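Local coordinates for DNA polymerase III subunit beta (Deinococcus radiodurans, PDB 4TRT), which probably forms a ring-shaped, head-to-tail dimeric clamp around DNA that tethers DNA polymerases and other proteins to it and makes synthesis processive, at residues L279-L287 against Q297-G305. Sequence-based numbering, arbitrary orientation.
Sequences LVSEGTLRL and QDTLSVTQG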
loop_
_atom_site.group_PDB
_atom_site.type_symbol
_atom_site.label_atom_id
_atom_site.label_comp_id
_atom_site.label_asym_id
_atom_site.label_seq_id
_atom_site.Cartn_x
_atom_site.Cartn_y
_atom_site.Cartn_z
ATOM N N LEU A 279 -17.931 26.903 13.717
ATOM C CA LEU A 279 -18.389 28.054 14.491
ATOM C C LEU A 279 -17.298 29.117 14.477
ATOM O O LEU A 279 -16.225 28.923 15.032
ATOM C CB LEU A 279 -18.730 27.664 15.930
ATOM C CG LEU A 279 -19.139 28.792 16.892
ATOM C CD1 LEU A 279 -20.429 29.444 16.421
ATOM C CD2 LEU A 279 -19.287 28.243 18.307
ATOM N N VAL A 280 -17.582 30.235 13.828
ATOM C CA VAL A 280 -16.662 31.377 13.794
ATOM C C VAL A 280 -17.103 32.364 14.870
ATOM O O VAL A 280 -18.258 32.790 14.893
ATOM C CB VAL A 280 -16.647 32.066 12.405
ATOM C CG1 VAL A 280 -15.613 33.201 12.367
ATOM C CG2 VAL A 280 -16.394 31.047 11.291
ATOM N N SER A 281 -16.182 32.728 15.755
ATOM C CA SER A 281 -16.447 33.693 16.793
ATOM C C SER A 281 -15.157 34.204 17.422
ATOM O O SER A 281 -14.247 33.416 17.680
ATOM C CB SER A 281 -17.301 33.050 17.884
ATOM O OG SER A 281 -17.817 34.075 18.683
ATOM N N GLU A 282 -15.089 35.512 17.672
ATOM C CA GLU A 282 -14.005 36.137 18.445
ATOM C C GLU A 282 -12.614 35.742 17.966
ATOM O O GLU A 282 -11.764 35.368 18.755
ATOM C CB GLU A 282 -14.174 35.823 19.938
ATOM C CG GLU A 282 -15.456 36.390 20.513
ATOM C CD GLU A 282 -15.588 36.155 22.002
ATOM O OE1 GLU A 282 -15.454 34.995 22.437
ATOM O OE2 GLU A 282 -15.847 37.127 22.736
ATOM N N GLY A 283 -12.396 35.838 16.657
ATOM C CA GLY A 283 -11.113 35.512 16.053
ATOM C C GLY A 283 -10.727 34.051 16.173
ATOM O O GLY A 283 -9.540 33.724 16.142
ATOM N N THR A 284 -11.717 33.169 16.302
ATOM C CA THR A 284 -11.470 31.732 16.304
ATOM C C THR A 284 -12.455 30.985 15.409
ATOM O O THR A 284 -13.573 31.439 15.182
ATOM C CB THR A 284 -11.537 31.114 17.732
ATOM O OG1 THR A 284 -12.885 31.124 18.212
ATOM C CG2 THR A 284 -10.592 31.842 18.715
ATOM N N LEU A 285 -12.017 29.839 14.892
ATOM C CA LEU A 285 -12.899 28.903 14.223
ATOM C C LEU A 285 -12.896 27.636 15.066
ATOM O O LEU A 285 -11.839 27.043 15.301
ATOM C CB LEU A 285 -12.420 28.606 12.803
ATOM C CG LEU A 285 -13.077 27.425 12.086
ATOM C CD1 LEU A 285 -14.584 27.652 11.917
ATOM C CD2 LEU A 285 -12.410 27.193 10.734
ATOM N N ARG A 286 -14.072 27.231 15.526
ATOM C CA ARG A 286 -14.208 25.968 16.232
ATOM C C ARG A 286 -14.878 24.958 15.313
ATOM O O ARG A 286 -15.917 25.241 14.700
ATOM C CB ARG A 286 -15.029 26.147 17.499
ATOM C CG ARG A 286 -14.965 24.946 18.413
ATOM C CD ARG A 286 -15.967 25.051 19.532
ATOM N NE ARG A 286 -17.314 24.777 19.052
ATOM C CZ ARG A 286 -18.404 24.870 19.806
ATOM N NH1 ARG A 286 -18.315 25.239 21.082
ATOM N NH2 ARG A 286 -19.589 24.598 19.278
ATOM N N LEU A 287 -14.287 23.777 15.231
ATOM C CA LEU A 287 -14.871 22.666 14.492
ATOM C C LEU A 287 -15.408 21.675 15.502
ATOM O O LEU A 287 -14.729 21.394 16.495
ATOM C CB LEU A 287 -13.801 22.001 13.640
ATOM C CG LEU A 287 -13.135 22.986 12.683
ATOM C CD1 LEU A 287 -12.028 22.251 11.960
ATOM C CD2 LEU A 287 -14.158 23.529 11.696
ATOM N N GLN A 297 -14.072 18.523 19.506
ATOM C CA GLN A 297 -13.959 19.929 19.136
ATOM C C GLN A 297 -12.494 20.305 18.964
ATOM O O GLN A 297 -11.645 19.872 19.753
ATOM C CB GLN A 297 -14.536 20.825 20.225
ATOM C CG GLN A 297 -16.045 20.711 20.393
ATOM C CD GLN A 297 -16.602 21.616 21.479
ATOM O OE1 GLN A 297 -15.861 22.125 22.320
ATOM N NE2 GLN A 297 -17.922 21.806 21.473
ATOM N N ASP A 298 -12.214 21.107 17.943
ATOM C CA ASP A 298 -10.887 21.703 17.751
ATOM C C ASP A 298 -11.046 23.190 17.480
ATOM O O ASP A 298 -11.960 23.596 16.749
ATOM C CB ASP A 298 -10.161 21.021 16.599
ATOM C CG ASP A 298 -8.652 21.067 16.744
ATOM O OD1 ASP A 298 -8.122 21.729 17.672
ATOM O OD2 ASP A 298 -7.974 20.438 15.909
ATOM N N THR A 299 -10.183 24.009 18.077
ATOM C CA THR A 299 -10.306 25.474 17.950
ATOM C C THR A 299 -9.044 26.059 17.331
ATOM O O THR A 299 -7.934 25.759 17.790
ATOM C CB THR A 299 -10.593 26.137 19.318
ATOM O OG1 THR A 299 -11.774 25.565 19.899
ATOM C CG2 THR A 299 -10.795 27.659 19.191
ATOM N N LEU A 300 -9.226 26.872 16.285
ATOM C CA LEU A 300 -8.133 27.510 15.554
ATOM C C LEU A 300 -8.250 29.028 15.616
ATOM O O LEU A 300 -9.349 29.563 15.499
ATOM C CB LEU A 300 -8.151 27.094 14.072
ATOM C CG LEU A 300 -7.968 25.626 13.715
ATOM C CD1 LEU A 300 -8.235 25.398 12.227
ATOM C CD2 LEU A 300 -6.578 25.153 14.092
ATOM N N SER A 301 -7.110 29.700 15.773
ATOM C CA SER A 301 -7.034 31.144 15.628
ATOM C C SER A 301 -7.167 31.504 14.166
ATOM O O SER A 301 -6.581 30.853 13.306
ATOM C CB SER A 301 -5.703 31.678 16.163
ATOM O OG SER A 301 -5.566 31.314 17.517
ATOM N N VAL A 302 -7.973 32.516 13.879
ATOM C CA VAL A 302 -8.172 32.979 12.506
ATOM C C VAL A 302 -8.213 34.510 12.460
ATOM O O VAL A 302 -8.334 35.175 13.490
ATOM C CB VAL A 302 -9.492 32.440 11.891
ATOM C CG1 VAL A 302 -9.496 30.911 11.873
ATOM C CG2 VAL A 302 -10.716 32.971 12.642
ATOM N N THR A 303 -8.124 35.061 11.250
ATOM C CA THR A 303 -8.436 36.452 11.041
ATOM C C THR A 303 -9.819 36.462 10.441
ATOM O O THR A 303 -10.077 35.738 9.482
ATOM C CB THR A 303 -7.413 37.072 10.084
ATOM O OG1 THR A 303 -6.108 36.822 10.609
ATOM C CG2 THR A 303 -7.651 38.581 9.917
ATOM N N GLN A 304 -10.723 37.259 10.998
ATOM C CA GLN A 304 -12.072 37.306 10.483
ATOM C C GLN A 304 -12.436 38.748 10.181
ATOM O O GLN A 304 -11.935 39.655 10.830
ATOM C CB GLN A 304 -13.064 36.646 11.443
ATOM C CG GLN A 304 -13.214 37.333 12.771
ATOM C CD GLN A 304 -14.328 36.720 13.583
ATOM O OE1 GLN A 304 -14.074 35.876 14.427
ATOM N NE2 GLN A 304 -15.570 37.114 13.303
ATOM N N GLY A 305 -13.252 38.952 9.153
ATOM C CA GLY A 305 -13.806 40.255 8.865
ATOM C C GLY A 305 -15.164 40.144 8.224
ATOM O O GLY A 305 -15.566 39.069 7.800
#
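In the C-terminal clamp domain, the antiparallel hairpin of strands 284-290 and 294-301 pairs Leu285 with Leu300 and Leu287 with Asp298 through reciprocal backbone hydrogen bonds, Leu285 N to Leu300 O spanning 2.8 Å. Gln297 and Asp298 also pair antiparallel with a strand of the second subunit. Leu285 and Leu287, branched and apolar, turn to the face covered by helix 254-265; Asp298, on that face too, meets Arg263 in a salt bridge. Arg286 and Thr299 occupy the other face, with Thr299 OG1 3.6 Å from Arg286 CG. The Arg286 chain, bent at CG-CD (chi3 75°), stacks its guanidinium on the Gln297 amide, planes 25° apart, with Gln297 NE2 3.4 Å above the guanidinium plane of Arg286, while Leu279 CD2 covers the opposite face and Arg286 NH2 forms a salt bridge with Glu277. In the type I' turn from Ser281 to Thr284, which joins strands 275-281 and 284-290, Glu282 and Gly283 both have positive phi, which glycine adopts readily. Gly283 O accepts from Val302 N at 3.0 Å, and Gly283 N donates to Gln304 OE1 at 2.8 Å, approaching from above the amide plane. Val302 CG1 packs against Leu285 CB at 3.8 Å. With Gln304 NE2 held by Gln309 O, the Gln304 amide is fixed at both ends, tying the turn to strand 303-306.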